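Local coordinates for protein transglutaminase elicitor (Phytophthora sojae, PDB 3TW5) that probably catalyses protein cross-linking between glutamine and lysine side chains, and probably acts as an elicitor of plant innate immunity, at residues P36-P40 against W131-I136; W279-T285 against I295-T300. The protein carries 1 engineered substitution. All coordinates share one frame; numbering follows the deposited sequence.

Contact 1 of 2, residues P36-P40 against W131-I136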
loop_
_atom_site.group_PDB
_atom_site.type_symbol
_atom_site.label_atom_id
_atom_site.label_comp_id
_atom_site.label_asym_id
_atom_site.label_seq_id
_atom_site.Cartn_x
_atom_site.Cartn_y
_atom_site.Cartn_z
ATOM N N PRO A 36 3.255 6.381 7.827
ATOM C CA PRO A 36 3.666 5.010 7.551
ATOM C C PRO A 36 5.100 5.005 7.027
ATOM O O PRO A 36 5.474 5.891 6.253
ATOM C CB PRO A 36 2.694 4.568 6.455
ATOM C CG PRO A 36 1.502 5.421 6.637
ATOM C CD PRO A 36 2.031 6.745 7.093
ATOM N N TRP A 37 5.898 4.033 7.459
ATOM C CA TRP A 37 7.310 3.990 7.081
ATOM C C TRP A 37 7.557 3.453 5.677
ATOM O O TRP A 37 6.757 2.685 5.144
ATOM C CB TRP A 37 8.147 3.222 8.107
ATOM C CG TRP A 37 7.585 1.902 8.570
ATOM C CD1 TRP A 37 6.837 1.683 9.690
ATOM C CD2 TRP A 37 7.758 0.624 7.948
ATOM N NE1 TRP A 37 6.524 0.351 9.800
ATOM C CE2 TRP A 37 7.076 -0.323 8.745
ATOM C CE3 TRP A 37 8.416 0.187 6.791
ATOM C CZ2 TRP A 37 7.029 -1.683 8.422
ATOM C CZ3 TRP A 37 8.371 -1.167 6.468
ATOM C CH2 TRP A 37 7.682 -2.085 7.284
ATOM N N ALA A 38 8.671 3.869 5.082
ATOM C CA ALA A 38 9.046 3.416 3.751
ATOM C C ALA A 38 9.809 2.102 3.828
ATOM O O ALA A 38 10.559 1.863 4.775
ATOM C CB ALA A 38 9.868 4.473 3.044
ATOM N N GLY A 39 9.601 1.257 2.825
ATOM C CA GLY A 39 10.255 -0.044 2.733
ATOM C C GLY A 39 9.970 -0.659 1.379
ATOM O O GLY A 39 9.028 -0.249 0.704
ATOM N N PRO A 40 10.775 -1.648 0.966
ATOM C CA PRO A 40 10.567 -2.208 -0.364
ATOM C C PRO A 40 9.444 -3.237 -0.405
ATOM O O PRO A 40 8.935 -3.653 0.639
ATOM C CB PRO A 40 11.908 -2.871 -0.677
ATOM C CG PRO A 40 12.488 -3.205 0.638
ATOM C CD PRO A 40 11.844 -2.347 1.694
ATOM N N TRP A 131 3.669 -5.110 2.979
ATOM C CA TRP A 131 4.444 -3.986 3.500
ATOM C C TRP A 131 3.554 -2.817 3.922
ATOM O O TRP A 131 3.750 -2.238 4.996
ATOM C CB TRP A 131 5.489 -3.522 2.479
ATOM C CG TRP A 131 5.839 -2.064 2.596
ATOM C CD1 TRP A 131 6.468 -1.452 3.643
ATOM C CD2 TRP A 131 5.568 -1.038 1.637
ATOM N NE1 TRP A 131 6.602 -0.109 3.397
ATOM C CE2 TRP A 131 6.061 0.174 2.171
ATOM C CE3 TRP A 131 4.959 -1.022 0.374
ATOM C CZ2 TRP A 131 5.964 1.392 1.487
ATOM C CZ3 TRP A 131 4.862 0.190 -0.307
ATOM C CH2 TRP A 131 5.365 1.378 0.252
ATOM N N SER A 132 2.583 -2.477 3.076
ATOM C CA SER A 132 1.702 -1.329 3.308
ATOM C C SER A 132 0.999 -1.343 4.672
ATOM O O SER A 132 1.103 -0.370 5.421
ATOM C CB SER A 132 0.687 -1.184 2.174
ATOM O OG SER A 132 1.335 -1.146 0.918
ATOM N N PRO A 133 0.287 -2.441 5.008
ATOM C CA PRO A 133 -0.346 -2.484 6.324
ATOM C C PRO A 133 0.664 -2.528 7.468
ATOM O O PRO A 133 0.372 -2.035 8.556
ATOM C CB PRO A 133 -1.168 -3.776 6.281
ATOM C CG PRO A 133 -0.538 -4.598 5.229
ATOM C CD PRO A 133 -0.050 -3.634 4.209
ATOM N N ALA A 134 1.838 -3.107 7.221
ATOM C CA ALA A 134 2.909 -3.129 8.213
ATOM C C ALA A 134 3.454 -1.721 8.436
ATOM O O ALA A 134 3.719 -1.326 9.572
ATOM C CB ALA A 134 4.012 -4.076 7.794
ATOM N N ALA A 135 3.596 -0.962 7.350
ATOM C CA ALA A 135 3.998 0.442 7.426
ATOM C C ALA A 135 3.062 1.254 8.322
ATOM O O ALA A 135 3.515 2.058 9.139
ATOM C CB ALA A 135 4.064 1.044 6.041
ATOM N N ILE A 136 1.761 1.018 8.177
ATOM C CA ILE A 136 0.750 1.701 8.978
ATOM C C ILE A 136 0.760 1.220 10.432
ATOM O O ILE A 136 1.095 1.988 11.337
ATOM C CB ILE A 136 -0.668 1.545 8.367
ATOM C CG1 ILE A 136 -0.708 2.126 6.949
ATOM C CG2 ILE A 136 -1.723 2.200 9.263
ATOM C CD1 ILE A 136 -1.843 1.604 6.091
#
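Two indoles, Trp37 from the loop and Trp131 from the helix, carry this contact. It illustrates how an extended loop can close over helix 128-137, in a chain assigned to the papain-like clan CA. On one face of Trp37 lies the backbone of Ala135, whose CA makes a CH-pi contact 3.5 Å from the centroid of the five-membered ring. One face of Trp131 takes the carbonyl of Gly39, its O atom 3.3 Å above the plane and over the ring's centre. At the edge of Trp131, in its plane, comes CE3 of Trp37; the two indoles are set obliquely, planes at 58°, and closest where CZ3 of Trp37 lies 3.4 Å from CD1 of Trp131. With CG of Trp37 lodged between its backbone N and carbonyl carbon (chi1 46°), the ring lies over Ala135, and its NE1 is hydrogen-bonded to the carbonyl of Glu138. Helix 154-167 touches both indoles, through Lys158 and Ser162. Toward the start of the loop, Pro36 CB packs 3.8 Å from Ala135 CB. The indole N-H of Trp131 is spent on the loop backbone: NE1 donates to Trp37 O at 3.3 Å, bent to 145° at the hydrogen.

Contact 2 of 2, residues W279-T285 against I295-T300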
loop_
_atom_site.group_PDB
_atom_site.type_symbol
_atom_site.label_atom_id
_atom_site.label_comp_id
_atom_site.label_asym_id
_atom_site.label_seq_id
_atom_site.Cartn_x
_atom_site.Cartn_y
_atom_site.Cartn_z
ATOM N N TRP A 279 1.122 9.263 -0.763
ATOM C CA TRP A 279 1.489 7.942 -0.274
ATOM C C TRP A 279 2.994 7.731 -0.220
ATOM O O TRP A 279 3.764 8.486 -0.819
ATOM C CB TRP A 279 0.837 6.855 -1.126
ATOM C CG TRP A 279 1.262 6.863 -2.556
ATOM C CD1 TRP A 279 2.360 6.256 -3.087
ATOM C CD2 TRP A 279 0.588 7.500 -3.647
ATOM N NE1 TRP A 279 2.415 6.471 -4.442
ATOM C CE2 TRP A 279 1.340 7.233 -4.813
ATOM C CE3 TRP A 279 -0.580 8.270 -3.754
ATOM C CZ2 TRP A 279 0.966 7.709 -6.072
ATOM C CZ3 TRP A 279 -0.952 8.743 -5.007
ATOM C CH2 TRP A 279 -0.178 8.461 -6.150
ATOM N N ILE A 280 3.396 6.683 0.495
ATOM C CA ILE A 280 4.797 6.332 0.673
ATOM C C ILE A 280 5.209 5.330 -0.400
ATOM O O ILE A 280 4.446 4.421 -0.720
ATOM C CB ILE A 280 5.032 5.714 2.072
ATOM C CG1 ILE A 280 4.309 6.516 3.164
ATOM C CG2 ILE A 280 6.517 5.579 2.364
ATOM C CD1 ILE A 280 4.712 7.988 3.283
ATOM N N TYR A 281 6.404 5.503 -0.962
ATOM C CA TYR A 281 6.912 4.549 -1.952
ATOM C C TYR A 281 8.151 3.766 -1.490
ATOM O O TYR A 281 8.758 4.093 -0.469
ATOM C CB TYR A 281 7.083 5.188 -3.342
ATOM C CG TYR A 281 8.195 6.207 -3.484
ATOM C CD1 TYR A 281 9.438 5.841 -4.003
ATOM C CD2 TYR A 281 7.995 7.544 -3.135
ATOM C CE1 TYR A 281 10.462 6.774 -4.155
ATOM C CE2 TYR A 281 9.011 8.487 -3.283
ATOM C CZ TYR A 281 10.244 8.095 -3.792
ATOM O OH TYR A 281 11.255 9.021 -3.938
ATOM N N GLU A 282 8.510 2.739 -2.260
ATOM C CA GLU A 282 9.534 1.761 -1.881
ATOM C C GLU A 282 10.964 2.304 -1.879
ATOM O O GLU A 282 11.328 3.126 -2.724
ATOM C CB GLU A 282 9.456 0.533 -2.799
ATOM C CG GLU A 282 8.175 -0.302 -2.652
ATOM C CD GLU A 282 6.982 0.243 -3.442
ATOM O OE1 GLU A 282 7.108 1.294 -4.111
ATOM O OE2 GLU A 282 5.905 -0.390 -3.392
ATOM N N THR A 283 11.760 1.827 -0.922
ATOM C CA THR A 283 13.191 2.145 -0.829
ATOM C C THR A 283 13.939 1.131 0.039
ATOM O O THR A 283 13.357 0.526 0.938
ATOM C CB THR A 283 13.447 3.576 -0.278
ATOM O OG1 THR A 283 14.857 3.849 -0.271
ATOM C CG2 THR A 283 12.897 3.732 1.135
ATOM N N TYR A 284 15.231 0.961 -0.231
ATOM C CA TYR A 284 16.075 0.075 0.567
ATOM C C TYR A 284 16.946 0.847 1.567
ATOM O O TYR A 284 17.866 0.288 2.169
ATOM C CB TYR A 284 16.933 -0.805 -0.340
ATOM C CG TYR A 284 16.148 -1.802 -1.165
ATOM C CD1 TYR A 284 15.999 -3.120 -0.743
ATOM C CD2 TYR A 284 15.563 -1.429 -2.376
ATOM C CE1 TYR A 284 15.286 -4.043 -1.504
ATOM C CE2 TYR A 284 14.848 -2.343 -3.142
ATOM C CZ TYR A 284 14.714 -3.646 -2.701
ATOM O OH TYR A 284 14.007 -4.550 -3.460
ATOM N N THR A 285 16.639 2.130 1.745
ATOM C CA THR A 285 17.397 2.993 2.647
ATOM C C THR A 285 17.214 2.567 4.105
ATOM O O THR A 285 16.096 2.548 4.629
ATOM C CB THR A 285 17.008 4.478 2.465
ATOM O OG1 THR A 285 17.066 4.817 1.075
ATOM C CG2 THR A 285 17.951 5.388 3.244
ATOM N N ILE A 295 11.535 10.619 5.868
ATOM C CA ILE A 295 10.369 10.013 5.208
ATOM C C ILE A 295 9.796 10.885 4.079
ATOM O O ILE A 295 9.161 10.373 3.152
ATOM C CB ILE A 295 9.258 9.618 6.242
ATOM C CG1 ILE A 295 8.149 8.778 5.590
ATOM C CG2 ILE A 295 8.679 10.850 6.947
ATOM C CD1 ILE A 295 8.534 7.337 5.296
ATOM N N ASP A 296 10.043 12.192 4.155
ATOM C CA ASP A 296 9.597 13.139 3.132
ATOM C C ASP A 296 10.177 12.830 1.752
ATOM O O ASP A 296 9.512 13.047 0.740
ATOM C CB ASP A 296 9.930 14.577 3.543
ATOM C CG ASP A 296 9.054 15.079 4.683
ATOM O OD1 ASP A 296 8.289 16.043 4.461
ATOM O OD2 ASP A 296 9.120 14.508 5.798
ATOM N N LYS A 297 11.405 12.311 1.722
ATOM C CA LYS A 297 12.065 11.905 0.474
ATOM C C LYS A 297 11.309 10.787 -0.236
ATOM O O LYS A 297 11.394 10.644 -1.461
ATOM C CB LYS A 297 13.503 11.447 0.740
ATOM C CG LYS A 297 14.451 12.547 1.204
ATOM C CD LYS A 297 15.807 11.977 1.614
ATOM C CE LYS A 297 16.633 13.012 2.372
ATOM N NZ LYS A 297 17.893 12.427 2.921
ATOM N N PHE A 298 10.569 10.003 0.544
ATOM C CA PHE A 298 9.873 8.828 0.033
ATOM C C PHE A 298 8.355 8.989 0.081
ATOM O O PHE A 298 7.611 8.007 0.067
ATOM C CB PHE A 298 10.343 7.576 0.777
ATOM C CG PHE A 298 11.837 7.469 0.877
ATOM C CD1 PHE A 298 12.606 7.200 -0.254
ATOM C CD2 PHE A 298 12.478 7.662 2.095
ATOM C CE1 PHE A 298 13.994 7.113 -0.171
ATOM C CE2 PHE A 298 13.865 7.572 2.190
ATOM C CZ PHE A 298 14.624 7.295 1.054
ATOM N N THR A 299 7.911 10.243 0.125
ATOM C CA THR A 299 6.500 10.578 -0.002
ATOM C C THR A 299 6.239 11.159 -1.394
ATOM O O THR A 299 6.879 12.130 -1.807
ATOM C CB THR A 299 6.058 11.579 1.081
ATOM O OG1 THR A 299 6.490 11.116 2.367
ATOM C CG2 THR A 299 4.545 11.737 1.085
ATOM N N THR A 300 5.310 10.544 -2.117
ATOM C CA THR A 300 4.905 11.017 -3.439
ATOM C C THR A 300 3.385 11.214 -3.467
ATOM O O THR A 300 2.719 11.036 -2.447
ATOM C CB THR A 300 5.388 10.061 -4.564
ATOM O OG1 THR A 300 4.991 10.569 -5.843
ATOM C CG2 THR A 300 4.826 8.658 -4.380
#
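Thr283 and Phe298 meet side chain to side chain at about a right angle, the methyl CG2 of Thr283 sitting 3.7 Å from the ring centroid of Phe298 and only 8° off its normal. The opposite face of the ring is covered by CB of Lys297, so the phenyl group is clasped between Thr283 and the residue preceding Phe298 in the chain. Thr283 presents two branches at once: with CG2 over the ring, its OG1, anti to the backbone N (chi1 -177°), reaches Thr285 OG1 at 2.8 Å in a hydrogen bond that either hydroxyl could donate. Further along, Phe298 CB lies over one face of the Tyr281 ring, while CG2 of Thr300 fits between two aromatic side chains, 3.3 Å from Trp279 NE1 and 3.6 Å from Tyr281 CD2.

The backbone sets this register. Trp279 and Thr300 form a hydrogen-bonded antiparallel pair, with Thr300 N donating to Trp279 O at 2.9 Å and Trp279 N returning the bond to Thr300 O; Ile280 and Thr299 follow as a non-hydrogen-bonded pair on the other face of the sheet. Past the last bridge, Tyr281 N still donates to Phe298 O at 3.0 Å.

A second shell holds the backbone around Phe298. Ile295 O accepts both Phe298 N and, at 2.9 Å, Thr299 OG1, which approach from opposite faces of the carbonyl plane, and Arg236 of strand 232-246 is hydrogen-bonded to that same threonine hydroxyl. Leu289 of helix 289-292 touches both Thr283 and Phe298. The whole is an antiparallel strand pair, 269-280 with 299-310, joined by a helix-containing connection, within a sheet in which strands 232-246, 269-280, 299-310 and 316-321 pair successively as a meander.

Overall arrangement
The two contacts lie side by side, with centres about 10 Å apart, yet they illustrate different ways of holding a fold together. Contact 1 is almost wholly buried and joins elements far apart in sequence, a loop and a helix, chiefly through indole faces and a single hydrogen bond. Contact 2 is partly buried, spans a short connection, and relies on backbone pairing where strands 269-280 and 299-310 meet at their ends, with aromatic and threonine packing beyond it. They also touch directly: Trp131 CH2 lies 3.3 Å from Ile280 O, and Pro40 CD lies 3.3 Å from Thr283 O. The segment 279-285 thus leaves the sheet and runs against both the helix and the loop of contact 1.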